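PDB 5FCE: LPXTG family cell surface protein Fms2 from Enterococcus faecium DO, which probably mediates bacterial adhesion to host ligands through its ligand-binding region, the part of the cell-wall-anchored surface protein described here. Local coordinates for residues V26-S31 / V63-G68; D36-L41 / I93-G98; G56-K61 / I73-E78; V8-I13 / N105-S110. One frame throughout, in Å; residues are numbered along the deposited sequence.

Interaction 1: residues V26-S31 / V63-G68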
loop_
_atom_site.group_PDB
_atom_site.type_symbol
_atom_site.label_atom_id
_atom_site.label_comp_id
_atom_site.label_asym_id
_atom_site.label_seq_id
_atom_site.Cartn_x
_atom_site.Cartn_y
_atom_site.Cartn_z
ATOM N N VAL A 26 0.403 -6.772 -3.599
ATOM C CA VAL A 26 0.315 -6.037 -4.853
ATOM C C VAL A 26 0.770 -6.903 -6.020
ATOM O O VAL A 26 1.650 -7.752 -5.877
ATOM C CB VAL A 26 1.121 -4.715 -4.812
ATOM C CG1 VAL A 26 0.688 -3.866 -3.605
ATOM C CG2 VAL A 26 2.610 -4.992 -4.729
ATOM N N LYS A 27 0.136 -6.708 -7.166
ATOM C CA LYS A 27 0.528 -7.418 -8.387
ATOM C C LYS A 27 1.023 -6.420 -9.429
ATOM O O LYS A 27 0.258 -5.595 -9.935
ATOM C CB LYS A 27 -0.643 -8.243 -8.938
ATOM C CG LYS A 27 -0.286 -9.083 -10.165
ATOM C CD LYS A 27 -1.424 -9.990 -10.639
ATOM C CE LYS A 27 -2.527 -9.214 -11.351
ATOM N NZ LYS A 27 -3.236 -9.986 -12.432
ATOM N N PRO A 28 2.323 -6.472 -9.748
ATOM C CA PRO A 28 2.848 -5.518 -10.730
ATOM C C PRO A 28 2.464 -5.908 -12.147
ATOM O O PRO A 28 2.234 -7.093 -12.415
ATOM C CB PRO A 28 4.361 -5.627 -10.566
ATOM C CG PRO A 28 4.608 -6.978 -9.937
ATOM C CD PRO A 28 3.346 -7.402 -9.231
ATOM N N ASN A 29 2.423 -4.931 -13.047
ATOM C CA ASN A 29 2.088 -5.207 -14.439
ATOM C C ASN A 29 3.319 -5.567 -15.265
ATOM O O ASN A 29 3.207 -6.084 -16.378
ATOM C CB ASN A 29 1.348 -4.024 -15.078
ATOM C CG ASN A 29 2.240 -2.805 -15.273
ATOM O OD1 ASN A 29 3.151 -2.558 -14.485
ATOM N ND2 ASN A 29 1.971 -2.033 -16.324
ATOM N N LYS A 30 4.491 -5.300 -14.703
ATOM C CA LYS A 30 5.744 -5.563 -15.393
ATOM C C LYS A 30 6.800 -5.906 -14.366
ATOM O O LYS A 30 6.601 -5.680 -13.170
ATOM C CB LYS A 30 6.165 -4.341 -16.205
ATOM C CG LYS A 30 6.406 -3.109 -15.366
ATOM C CD LYS A 30 6.763 -1.917 -16.236
ATOM C CE LYS A 30 8.040 -2.179 -17.026
ATOM N NZ LYS A 30 8.726 -0.908 -17.399
ATOM N N SER A 31 7.908 -6.478 -14.822
ATOM C CA SER A 31 9.002 -6.822 -13.925
ATOM C C SER A 31 9.944 -5.628 -13.790
ATOM O O SER A 31 10.401 -5.074 -14.793
ATOM C CB SER A 31 9.768 -8.047 -14.439
ATOM O OG SER A 31 8.963 -9.209 -14.413
ATOM N N VAL A 63 14.180 -4.122 -4.020
ATOM C CA VAL A 63 12.943 -4.847 -4.234
ATOM C C VAL A 63 12.945 -5.426 -5.646
ATOM O O VAL A 63 13.401 -4.784 -6.605
ATOM C CB VAL A 63 11.722 -3.933 -3.998
ATOM C CG1 VAL A 63 10.420 -4.680 -4.287
ATOM C CG2 VAL A 63 11.718 -3.409 -2.573
ATOM N N GLN A 64 12.482 -6.664 -5.752
ATOM C CA GLN A 64 12.401 -7.368 -7.021
ATOM C C GLN A 64 10.930 -7.671 -7.310
ATOM O O GLN A 64 10.323 -8.523 -6.650
ATOM C CB GLN A 64 13.218 -8.656 -6.907
ATOM C CG GLN A 64 13.084 -9.650 -8.041
ATOM C CD GLN A 64 13.529 -11.045 -7.609
ATOM O OE1 GLN A 64 12.806 -12.029 -7.792
ATOM N NE2 GLN A 64 14.723 -11.129 -7.017
ATOM N N TRP A 65 10.355 -6.947 -8.269
ATOM C CA TRP A 65 8.979 -7.165 -8.695
ATOM C C TRP A 65 8.961 -7.983 -9.977
ATOM O O TRP A 65 9.693 -7.688 -10.926
ATOM C CB TRP A 65 8.260 -5.830 -8.914
ATOM C CG TRP A 65 7.881 -5.132 -7.631
ATOM C CD1 TRP A 65 7.238 -5.686 -6.549
ATOM C CD2 TRP A 65 8.089 -3.750 -7.305
ATOM N NE1 TRP A 65 7.051 -4.732 -5.573
ATOM C CE2 TRP A 65 7.568 -3.537 -6.011
ATOM C CE3 TRP A 65 8.676 -2.668 -7.980
ATOM C CZ2 TRP A 65 7.620 -2.291 -5.375
ATOM C CZ3 TRP A 65 8.720 -1.428 -7.343
ATOM C CH2 TRP A 65 8.197 -1.252 -6.056
ATOM N N THR A 66 8.146 -9.031 -9.980
ATOM C CA THR A 66 7.977 -9.874 -11.151
ATOM C C THR A 66 6.553 -9.745 -11.666
ATOM O O THR A 66 5.596 -9.938 -10.913
ATOM C CB THR A 66 8.264 -11.333 -10.818
ATOM O OG1 THR A 66 9.602 -11.437 -10.312
ATOM C CG2 THR A 66 8.130 -12.184 -12.052
ATOM N N ALA A 67 6.433 -9.418 -12.949
ATOM C CA ALA A 67 5.145 -9.176 -13.601
ATOM C C ALA A 67 4.146 -10.270 -13.289
ATOM O O ALA A 67 4.423 -11.450 -13.523
ATOM C CB ALA A 67 5.329 -9.071 -15.103
ATOM N N GLY A 68 2.997 -9.875 -12.743
ATOM C CA GLY A 68 1.907 -10.799 -12.486
ATOM C C GLY A 68 2.045 -11.651 -11.239
ATOM O O GLY A 68 1.167 -12.462 -10.945
#
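S31 and W65 have similar first torsions, chi1 -66° and -75°, with OG and CG each set beside its own backbone N. In S31 this sends the hydroxyl to the A67 backbone. In W65 it turns the indole inward; CB, fixed by the backbone, lies against P28 CG. The contact lies toward the periphery of the flattened barrel that forms the ligand-binding region of SgrA. Here strand 21-28 and strand 63-65 both run out into loops, and the loops clasp each other.

Two hydrogen bonds hold the clasp. A67 N donates to S31 OG at 2.9 Å, almost straight at 175°. G68 N donates to P28 O, also at 2.9 Å, from somewhat outside the carbonyl plane. A CA-H...O contact from S31 CA to W65 O, 3.2 Å, adds to them.

The rest is packing. P28 CG sits 4.0 Å from W65 CB and 3.3 Å from T66 O. The indole continues into the interior, where F6 and Y71 meet it edge-to-face. The methyl CB of A67 lies 3.5 Å from K30 CA, over the backbone of the turn. K30 O is buried here with no hydrogen-bonding partner.

The polar ends of N29 and K30 serve the N-terminal chain instead. N29 binds S5 N and N3 O through its amide, and K30 NZ binds E2 O. G68 has a positive phi, which favours glycine. Alongside it lies the aliphatic part of K27, with CG 3.6 Å from G68 CA and CD 3.6 Å from G68 O.

Interaction 2: residues D36-L41 / I93-G98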
loop_
_atom_site.group_PDB
_atom_site.type_symbol
_atom_site.label_atom_id
_atom_site.label_comp_id
_atom_site.label_asym_id
_atom_site.label_seq_id
_atom_site.Cartn_x
_atom_site.Cartn_y
_atom_site.Cartn_z
ATOM N N ASP A 36 15.477 1.578 -4.205
ATOM C CA ASP A 36 14.845 2.192 -3.044
ATOM C C ASP A 36 13.362 2.411 -3.280
ATOM O O ASP A 36 12.961 3.051 -4.252
ATOM C CB ASP A 36 15.535 3.510 -2.708
ATOM C CG ASP A 36 16.983 3.316 -2.380
ATOM O OD1 ASP A 36 17.276 3.027 -1.203
ATOM O OD2 ASP A 36 17.810 3.414 -3.314
ATOM N N VAL A 37 12.550 1.859 -2.391
ATOM C CA VAL A 37 11.107 1.892 -2.564
ATOM C C VAL A 37 10.487 2.496 -1.297
ATOM O O VAL A 37 10.988 2.280 -0.200
ATOM C CB VAL A 37 10.564 0.474 -2.851
ATOM C CG1 VAL A 37 9.040 0.427 -2.790
ATOM C CG2 VAL A 37 11.047 -0.009 -4.221
ATOM N N HIS A 38 9.441 3.296 -1.464
ATOM C CA HIS A 38 8.740 3.900 -0.329
ATOM C C HIS A 38 7.259 3.786 -0.610
ATOM O O HIS A 38 6.764 4.395 -1.559
ATOM C CB HIS A 38 9.124 5.375 -0.216
ATOM C CG HIS A 38 8.429 6.112 0.889
ATOM N ND1 HIS A 38 8.301 7.485 0.891
ATOM C CD2 HIS A 38 7.846 5.678 2.032
ATOM C CE1 HIS A 38 7.671 7.865 1.988
ATOM N NE2 HIS A 38 7.375 6.787 2.693
ATOM N N ALA A 39 6.550 3.003 0.194
ATOM C CA ALA A 39 5.125 2.795 -0.040
ATOM C C ALA A 39 4.328 3.536 1.022
ATOM O O ALA A 39 4.621 3.424 2.213
ATOM C CB ALA A 39 4.806 1.322 -0.029
ATOM N N VAL A 40 3.340 4.317 0.591
ATOM C CA VAL A 40 2.581 5.156 1.515
ATOM C C VAL A 40 1.089 4.877 1.360
ATOM O O VAL A 40 0.536 5.012 0.266
ATOM C CB VAL A 40 2.858 6.667 1.295
ATOM C CG1 VAL A 40 2.002 7.510 2.236
ATOM C CG2 VAL A 40 4.329 6.989 1.511
ATOM N N LEU A 41 0.443 4.465 2.450
ATOM C CA LEU A 41 -1.007 4.295 2.450
ATOM C C LEU A 41 -1.630 5.619 2.904
ATOM O O LEU A 41 -1.252 6.166 3.943
ATOM C CB LEU A 41 -1.381 3.169 3.407
ATOM C CG LEU A 41 -2.681 2.395 3.249
ATOM C CD1 LEU A 41 -2.843 1.865 1.832
ATOM C CD2 LEU A 41 -2.694 1.252 4.266
ATOM N N ILE A 93 0.414 4.650 -2.583
ATOM C CA ILE A 93 1.357 5.304 -3.475
ATOM C C ILE A 93 2.693 4.577 -3.346
ATOM O O ILE A 93 3.206 4.396 -2.237
ATOM C CB ILE A 93 1.505 6.793 -3.101
ATOM C CG1 ILE A 93 0.144 7.497 -3.180
ATOM C CG2 ILE A 93 2.499 7.514 -4.034
ATOM C CD1 ILE A 93 0.211 8.985 -2.798
ATOM N N VAL A 94 3.235 4.124 -4.469
ATOM C CA VAL A 94 4.517 3.428 -4.451
ATOM C C VAL A 94 5.555 4.251 -5.175
ATOM O O VAL A 94 5.444 4.488 -6.387
ATOM C CB VAL A 94 4.446 2.045 -5.103
ATOM C CG1 VAL A 94 5.792 1.338 -4.968
ATOM C CG2 VAL A 94 3.368 1.218 -4.434
ATOM N N PHE A 95 6.543 4.701 -4.411
ATOM C CA PHE A 95 7.692 5.407 -4.969
ATOM C C PHE A 95 8.793 4.392 -5.209
ATOM O O PHE A 95 9.043 3.537 -4.356
ATOM C CB PHE A 95 8.190 6.457 -3.973
ATOM C CG PHE A 95 7.180 7.517 -3.642
ATOM C CD1 PHE A 95 6.374 7.396 -2.515
ATOM C CD2 PHE A 95 7.047 8.642 -4.444
ATOM C CE1 PHE A 95 5.452 8.376 -2.199
ATOM C CE2 PHE A 95 6.120 9.624 -4.137
ATOM C CZ PHE A 95 5.322 9.492 -3.009
ATOM N N TYR A 96 9.465 4.494 -6.350
ATOM C CA TYR A 96 10.535 3.558 -6.697
ATOM C C TYR A 96 11.570 4.284 -7.549
ATOM O O TYR A 96 11.280 4.744 -8.670
ATOM C CB TYR A 96 9.984 2.300 -7.414
ATOM C CG TYR A 96 9.274 2.584 -8.712
ATOM C CD1 TYR A 96 7.971 3.086 -8.723
ATOM C CD2 TYR A 96 9.906 2.357 -9.937
ATOM C CE1 TYR A 96 7.329 3.366 -9.917
ATOM C CE2 TYR A 96 9.276 2.630 -11.122
ATOM C CZ TYR A 96 7.993 3.135 -11.113
ATOM O OH TYR A 96 7.381 3.400 -12.319
ATOM N N ASP A 97 12.765 4.418 -6.986
ATOM C CA ASP A 97 13.894 5.035 -7.679
ATOM C C ASP A 97 13.579 6.344 -8.393
ATOM O O ASP A 97 14.058 6.590 -9.505
ATOM C CB ASP A 97 14.535 4.031 -8.638
ATOM C CG ASP A 97 15.206 2.894 -7.904
ATOM O OD1 ASP A 97 15.314 2.991 -6.662
ATOM O OD2 ASP A 97 15.636 1.920 -8.561
ATOM N N GLY A 98 12.774 7.177 -7.744
ATOM C CA GLY A 98 12.462 8.504 -8.242
ATOM C C GLY A 98 11.150 8.627 -8.986
ATOM O O GLY A 98 10.710 9.739 -9.314
HETATM O O HOH W 1 11.473 5.284 -3.314
#
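Backbone hydrogen bonds join H38 to F95 and V40 to I93, in both directions. A39 with V94 is the non-hydrogen-bonded pair between them, and V37 with Y96 the one beyond H38 and F95. At these pairs CA-H...O contacts add to the bonding, such as V37 CA to F95 O at 3.2 Å.

At the exposed end a side chain joins in. D97 OD1 accepts from D36 N at 2.8 Å, on its syn side, and D97 N returns a bond to D36 O at 3.1 Å. D97 OD2 takes S35 N. These bonds probably offset the nearness of D36 OD2 to D97 OD1, 4.2 Å.

In the aromatic pair, H38 CG is anti to the backbone N (chi1 178°) and F95 CG beside its own (chi1 -61°). The two side chains lie side by side, pointing the same way. Their planes are 25° apart but slid, with centroids 5.6 Å apart, so they barely overlap. H38 O lies in the ring plane of F95, 3.2 Å from CD1. H38 also stacks on Y59 and bonds E57 through NE2.

Apolar contacts on the other face are V37 CG1 to V94 CG1, 4.0 Å, and V37 CG2 to Y96 CB. W65 covers these residues.

D97 and G98, with type I' turn angles, link strands 91-96 and 99-103 as a beta hairpin. Strand 36-42 pairs with 91-96, and 54-60 beyond it completes the four-stranded antiparallel sheet.

Interaction 3: residues G56-K61 / I73-E78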
loop_
_atom_site.group_PDB
_atom_site.type_symbol
_atom_site.label_atom_id
_atom_site.label_comp_id
_atom_site.label_asym_id
_atom_site.label_seq_id
_atom_site.Cartn_x
_atom_site.Cartn_y
_atom_site.Cartn_z
ATOM N N GLY A 56 -0.181 4.873 6.895
ATOM C CA GLY A 56 1.066 4.219 7.242
ATOM C C GLY A 56 2.017 4.195 6.070
ATOM O O GLY A 56 1.618 4.479 4.937
ATOM N N GLU A 57 3.275 3.855 6.337
ATOM C CA GLU A 57 4.300 3.858 5.303
ATOM C C GLU A 57 5.442 2.906 5.634
ATOM O O GLU A 57 5.657 2.553 6.792
ATOM C CB GLU A 57 4.847 5.275 5.077
ATOM C CG GLU A 57 5.544 5.855 6.291
ATOM C CD GLU A 57 5.954 7.304 6.111
ATOM O OE1 GLU A 57 6.247 7.719 4.963
ATOM O OE2 GLU A 57 5.997 8.024 7.136
ATOM N N VAL A 58 6.196 2.517 4.611
ATOM C CA VAL A 58 7.332 1.633 4.815
ATOM C C VAL A 58 8.401 1.970 3.782
ATOM O O VAL A 58 8.089 2.409 2.669
ATOM C CB VAL A 58 6.920 0.134 4.739
ATOM C CG1 VAL A 58 6.454 -0.242 3.337
ATOM C CG2 VAL A 58 8.061 -0.768 5.186
ATOM N N TYR A 59 9.656 1.796 4.177
ATOM C CA TYR A 59 10.797 2.001 3.290
ATOM C C TYR A 59 11.468 0.657 3.048
ATOM O O TYR A 59 11.740 -0.090 3.997
ATOM C CB TYR A 59 11.790 2.983 3.917
ATOM C CG TYR A 59 11.281 4.400 4.033
ATOM C CD1 TYR A 59 11.408 5.293 2.976
ATOM C CD2 TYR A 59 10.680 4.847 5.204
ATOM C CE1 TYR A 59 10.946 6.592 3.083
ATOM C CE2 TYR A 59 10.215 6.143 5.317
ATOM C CZ TYR A 59 10.354 7.007 4.255
ATOM O OH TYR A 59 9.893 8.300 4.365
ATOM N N LEU A 60 11.718 0.343 1.782
ATOM C CA LEU A 60 12.250 -0.959 1.406
ATOM C C LEU A 60 13.474 -0.782 0.539
ATOM O O LEU A 60 13.591 0.204 -0.204
ATOM C CB LEU A 60 11.205 -1.754 0.625
ATOM C CG LEU A 60 9.938 -2.102 1.401
ATOM C CD1 LEU A 60 8.836 -2.526 0.441
ATOM C CD2 LEU A 60 10.239 -3.210 2.403
ATOM N N LYS A 61 14.383 -1.747 0.609
ATOM C CA LYS A 61 15.588 -1.688 -0.213
ATOM C C LYS A 61 15.661 -2.908 -1.108
ATOM O O LYS A 61 15.257 -3.996 -0.697
ATOM C CB LYS A 61 16.842 -1.614 0.670
ATOM C CG LYS A 61 16.857 -0.440 1.636
ATOM C CD LYS A 61 16.178 -0.821 2.955
ATOM C CE LYS A 61 15.873 0.379 3.846
ATOM N NZ LYS A 61 14.559 0.206 4.527
ATOM N N ILE A 73 3.538 -6.159 0.735
ATOM C CA ILE A 73 3.991 -4.986 1.464
ATOM C C ILE A 73 3.390 -5.016 2.865
ATOM O O ILE A 73 2.199 -5.316 3.042
ATOM C CB ILE A 73 3.584 -3.691 0.743
ATOM C CG1 ILE A 73 4.220 -3.653 -0.649
ATOM C CG2 ILE A 73 4.011 -2.468 1.547
ATOM C CD1 ILE A 73 3.673 -2.571 -1.573
HETATM N N MSE A 74 4.219 -4.725 3.861
HETATM C CA MSE A 74 3.753 -4.689 5.239
HETATM C C MSE A 74 3.937 -3.288 5.774
HETATM O O MSE A 74 5.045 -2.732 5.715
HETATM C CB MSE A 74 4.536 -5.683 6.087
HETATM C CG MSE A 74 4.476 -7.109 5.554
HETATM SE SE MSE A 74 5.373 -8.309 6.816
HETATM C CE MSE A 74 5.644 -7.040 8.293
ATOM N N ILE A 75 2.851 -2.720 6.292
ATOM C CA ILE A 75 2.844 -1.340 6.775
ATOM C C ILE A 75 2.340 -1.219 8.220
ATOM O O ILE A 75 1.287 -1.759 8.573
ATOM C CB ILE A 75 2.008 -0.450 5.827
ATOM C CG1 ILE A 75 2.783 -0.189 4.524
ATOM C CG2 ILE A 75 1.684 0.869 6.477
ATOM C CD1 ILE A 75 1.975 0.530 3.433
ATOM N N SER A 76 3.085 -0.507 9.064
ATOM C CA SER A 76 2.624 -0.276 10.434
ATOM C C SER A 76 1.429 0.684 10.411
ATOM O O SER A 76 1.513 1.751 9.816
ATOM C CB SER A 76 3.776 0.293 11.264
ATOM O OG SER A 76 3.391 0.538 12.595
ATOM N N ALA A 77 0.314 0.312 11.045
ATOM C CA ALA A 77 -0.906 1.134 11.007
ATOM C C ALA A 77 -0.875 2.309 11.987
ATOM O O ALA A 77 -0.761 2.106 13.194
ATOM C CB ALA A 77 -2.139 0.260 11.296
ATOM N N GLU A 78 -1.035 3.527 11.476
ATOM C CA GLU A 78 -1.024 4.716 12.329
ATOM C C GLU A 78 -2.434 5.248 12.615
ATOM O O GLU A 78 -2.601 6.231 13.349
ATOM C CB GLU A 78 -0.139 5.801 11.692
ATOM C CG GLU A 78 1.247 5.274 11.296
ATOM C CD GLU A 78 2.133 6.310 10.608
ATOM O OE1 GLU A 78 1.702 7.478 10.438
ATOM O OE2 GLU A 78 3.290 5.957 10.252
HETATM O O HOH W 2 3.687 3.504 9.187
HETATM O O HOH W 3 5.675 0.457 8.634
HETATM O O HOH W 4 5.631 7.020 9.482
#
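V58 meets I73 and I75 through one methyl. Its chi1 of 66° wedges CG1 between its own backbone N and carbonyl carbon. From there CG1 reaches I73 CG2 at 3.8 Å and I75 CG1 at 3.9 Å. CB of V58 also rests 3.6 Å from M74 O.

I75 points its two branches at different partners. With chi1 -74°, CG1 lies beside the backbone N and CG2 is anti to it; CG2 lies 3.4 Å from both G56 C and E57 N. G56 has no side chain, which lets this methyl press on the main chain. E78 is extended beyond CG and brings its carboxylate alongside G56 CA.

No direct hydrogen bond crosses the contact. The N-to-C directions of the strands are 126° apart, and waters bridge their polar groups. One accepts from S76 N and donates to E57 O. Another accepts from E57 N, near S76 O and E78 OE2. E57 OE1 binds H38.

The edge of the four-stranded sheet thus meets strand 71-76 of the other sheet by apolar wedging and water bridges. A third water donates to both E57 OE2 and E78 OE2, 4.6 Å apart, and probably eases the repulsion between the carboxylates.

Interaction 4: residues V8-I13 / N105-S110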
loop_
_atom_site.group_PDB
_atom_site.type_symbol
_atom_site.label_atom_id
_atom_site.label_comp_id
_atom_site.label_asym_id
_atom_site.label_seq_id
_atom_site.Cartn_x
_atom_site.Cartn_y
_atom_site.Cartn_z
ATOM N N VAL A 8 -4.535 -4.599 -6.882
ATOM C CA VAL A 8 -4.671 -5.226 -5.574
ATOM C C VAL A 8 -6.031 -5.870 -5.479
ATOM O O VAL A 8 -7.033 -5.234 -5.811
ATOM C CB VAL A 8 -4.554 -4.191 -4.427
ATOM C CG1 VAL A 8 -4.786 -4.854 -3.060
ATOM C CG2 VAL A 8 -3.209 -3.533 -4.451
ATOM N N LYS A 9 -6.070 -7.127 -5.042
ATOM C CA LYS A 9 -7.333 -7.743 -4.655
ATOM C C LYS A 9 -7.632 -7.307 -3.226
ATOM O O LYS A 9 -7.057 -7.831 -2.273
ATOM C CB LYS A 9 -7.250 -9.266 -4.724
ATOM C CG LYS A 9 -7.309 -9.837 -6.133
ATOM C CD LYS A 9 -7.341 -11.364 -6.079
ATOM C CE LYS A 9 -7.209 -11.978 -7.466
ATOM N NZ LYS A 9 -6.734 -13.395 -7.404
ATOM N N THR A 10 -8.523 -6.334 -3.080
ATOM C CA THR A 10 -8.689 -5.643 -1.799
ATOM C C THR A 10 -9.112 -6.545 -0.636
ATOM O O THR A 10 -8.753 -6.267 0.514
ATOM C CB THR A 10 -9.643 -4.436 -1.919
ATOM O OG1 THR A 10 -10.960 -4.882 -2.265
ATOM C CG2 THR A 10 -9.150 -3.465 -2.988
ATOM N N ASP A 11 -9.865 -7.615 -0.908
ATOM C CA ASP A 11 -10.291 -8.487 0.203
ATOM C C ASP A 11 -9.167 -9.355 0.775
ATOM O O ASP A 11 -9.320 -9.965 1.847
ATOM C CB ASP A 11 -11.561 -9.323 -0.097
ATOM C CG ASP A 11 -11.541 -10.003 -1.458
ATOM O OD1 ASP A 11 -10.508 -9.999 -2.158
ATOM O OD2 ASP A 11 -12.600 -10.565 -1.825
ATOM N N ARG A 12 -8.042 -9.393 0.063
ATOM C CA ARG A 12 -6.844 -10.070 0.544
ATOM C C ARG A 12 -5.935 -9.170 1.374
ATOM O O ARG A 12 -4.966 -9.646 1.949
ATOM C CB ARG A 12 -6.068 -10.678 -0.619
ATOM C CG ARG A 12 -6.756 -11.902 -1.222
ATOM C CD ARG A 12 -6.173 -12.205 -2.589
ATOM N NE ARG A 12 -6.085 -13.640 -2.849
ATOM C CZ ARG A 12 -5.524 -14.170 -3.934
ATOM N NH1 ARG A 12 -4.997 -13.378 -4.859
ATOM N NH2 ARG A 12 -5.481 -15.487 -4.097
ATOM N N ILE A 13 -6.255 -7.882 1.450
ATOM C CA ILE A 13 -5.546 -6.984 2.374
ATOM C C ILE A 13 -5.931 -7.385 3.796
ATOM O O ILE A 13 -7.113 -7.615 4.078
ATOM C CB ILE A 13 -5.903 -5.504 2.122
ATOM C CG1 ILE A 13 -5.326 -5.047 0.768
ATOM C CG2 ILE A 13 -5.397 -4.602 3.271
ATOM C CD1 ILE A 13 -5.804 -3.669 0.308
ATOM N N ASN A 105 -8.209 3.386 -4.443
ATOM C CA ASN A 105 -9.453 2.819 -3.915
ATOM C C ASN A 105 -9.318 1.414 -3.330
ATOM O O ASN A 105 -9.886 0.444 -3.859
ATOM C CB ASN A 105 -10.567 2.873 -4.974
ATOM C CG ASN A 105 -11.952 2.752 -4.367
ATOM O OD1 ASN A 105 -12.187 3.185 -3.235
ATOM N ND2 ASN A 105 -12.880 2.153 -5.112
ATOM N N LEU A 106 -8.597 1.319 -2.212
ATOM C CA LEU A 106 -8.277 0.025 -1.629
ATOM C C LEU A 106 -9.425 -0.564 -0.801
ATOM O O LEU A 106 -9.331 -1.701 -0.364
ATOM C CB LEU A 106 -6.980 0.081 -0.812
ATOM C CG LEU A 106 -5.721 -0.233 -1.625
ATOM C CD1 LEU A 106 -5.670 0.522 -2.921
ATOM C CD2 LEU A 106 -4.481 0.055 -0.808
ATOM N N LYS A 107 -10.492 0.216 -0.614
ATOM C CA LYS A 107 -11.768 -0.286 -0.074
ATOM C C LYS A 107 -11.639 -1.032 1.262
ATOM O O LYS A 107 -11.870 -2.245 1.333
ATOM C CB LYS A 107 -12.468 -1.178 -1.107
ATOM C CG LYS A 107 -12.673 -0.504 -2.459
ATOM C CD LYS A 107 -13.533 -1.371 -3.350
ATOM C CE LYS A 107 -13.081 -1.312 -4.794
ATOM N NZ LYS A 107 -13.954 -2.198 -5.624
ATOM N N PRO A 108 -11.289 -0.300 2.335
ATOM C CA PRO A 108 -11.026 -0.923 3.638
ATOM C C PRO A 108 -12.216 -1.722 4.206
ATOM O O PRO A 108 -12.002 -2.632 5.001
ATOM C CB PRO A 108 -10.655 0.269 4.541
ATOM C CG PRO A 108 -11.205 1.473 3.861
ATOM C CD PRO A 108 -11.155 1.168 2.376
ATOM N N SER A 109 -13.437 -1.406 3.781
ATOM C CA SER A 109 -14.609 -2.206 4.142
ATOM C C SER A 109 -14.461 -3.674 3.717
ATOM O O SER A 109 -15.063 -4.564 4.322
ATOM C CB SER A 109 -15.874 -1.625 3.505
ATOM O OG SER A 109 -15.922 -1.926 2.114
ATOM N N SER A 110 -13.666 -3.923 2.675
ATOM C CA SER A 110 -13.488 -5.278 2.147
ATOM C C SER A 110 -12.322 -6.042 2.781
ATOM O O SER A 110 -12.157 -7.243 2.540
ATOM C CB SER A 110 -13.311 -5.257 0.627
ATOM O OG SER A 110 -12.067 -4.653 0.271
#
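T10 and S110 meet through their hydroxyls at the tightest point between two loops. T10 OG1 donates to S110 OG at 2.8 Å. S110 OG in turn donates to K107 O at 2.6 Å, in the carbonyl plane. Both oxygens sit between their own backbone N and carbonyl carbon, with chi1 64° in T10 and 68° in S110, and this lets them face each other. K107 O also accepts from S110 N, so the chain of bonds ends on a doubly used carbonyl.

The carbon atoms of T10 also pack closely. Its CB and CG2 are both 3.2 Å from L106 O, an oxygen that W111 NE1 also binds. Deeper in, I13 CD1 lies 3.9 Å from L106 CG, the two side chains crossing at about a right angle. This is the buried, apolar part of the contact. Beside the hydroxyl pair, D11 CA makes a CA-H...O contact to S110 O at 3.2 Å.

The outer side is loose. The carboxylate of D11 leads away from the other loop, although its CB lies 3.4 Å from S110 O. K107 approaches T10 OG1 no closer than 4.2 Å, through CB. D11, K107 and R12 are all exposed, and R12 turns to a salt bridge with E70.

Each loop carries a short 3-10 segment, 10-12 and 108-110. Just after 10-12, I13 packs on I22 and P25 of strand 21-28, and its backbone bonds T112 of strand 112-114. P108, whose CB points away from the first loop, touches I84 and K85 of helix 81-85.

Interactions 2 and 3 share the four-stranded sheet. Strand 36-42 lies between 54-60 and 91-96 and is bonded to 54-60 by L41 N to G56 O. Interaction 2 is regular strand pairing, whereas interaction 3 lets the same sheet's edge meet strand 71-76 through methyls and water. Interactions 1 and 4 are loop contacts farther out, each with exposed residues over a buried base, and both use a serine hydroxyl. W65 ties interaction 1 to interaction 2 by packing on V37, V94 and Y96. V26 touches both I73 and V8. L106 of interaction 4 meets L41. Interactions 3 and 4 do not touch, with nearest atoms about 8 Å apart.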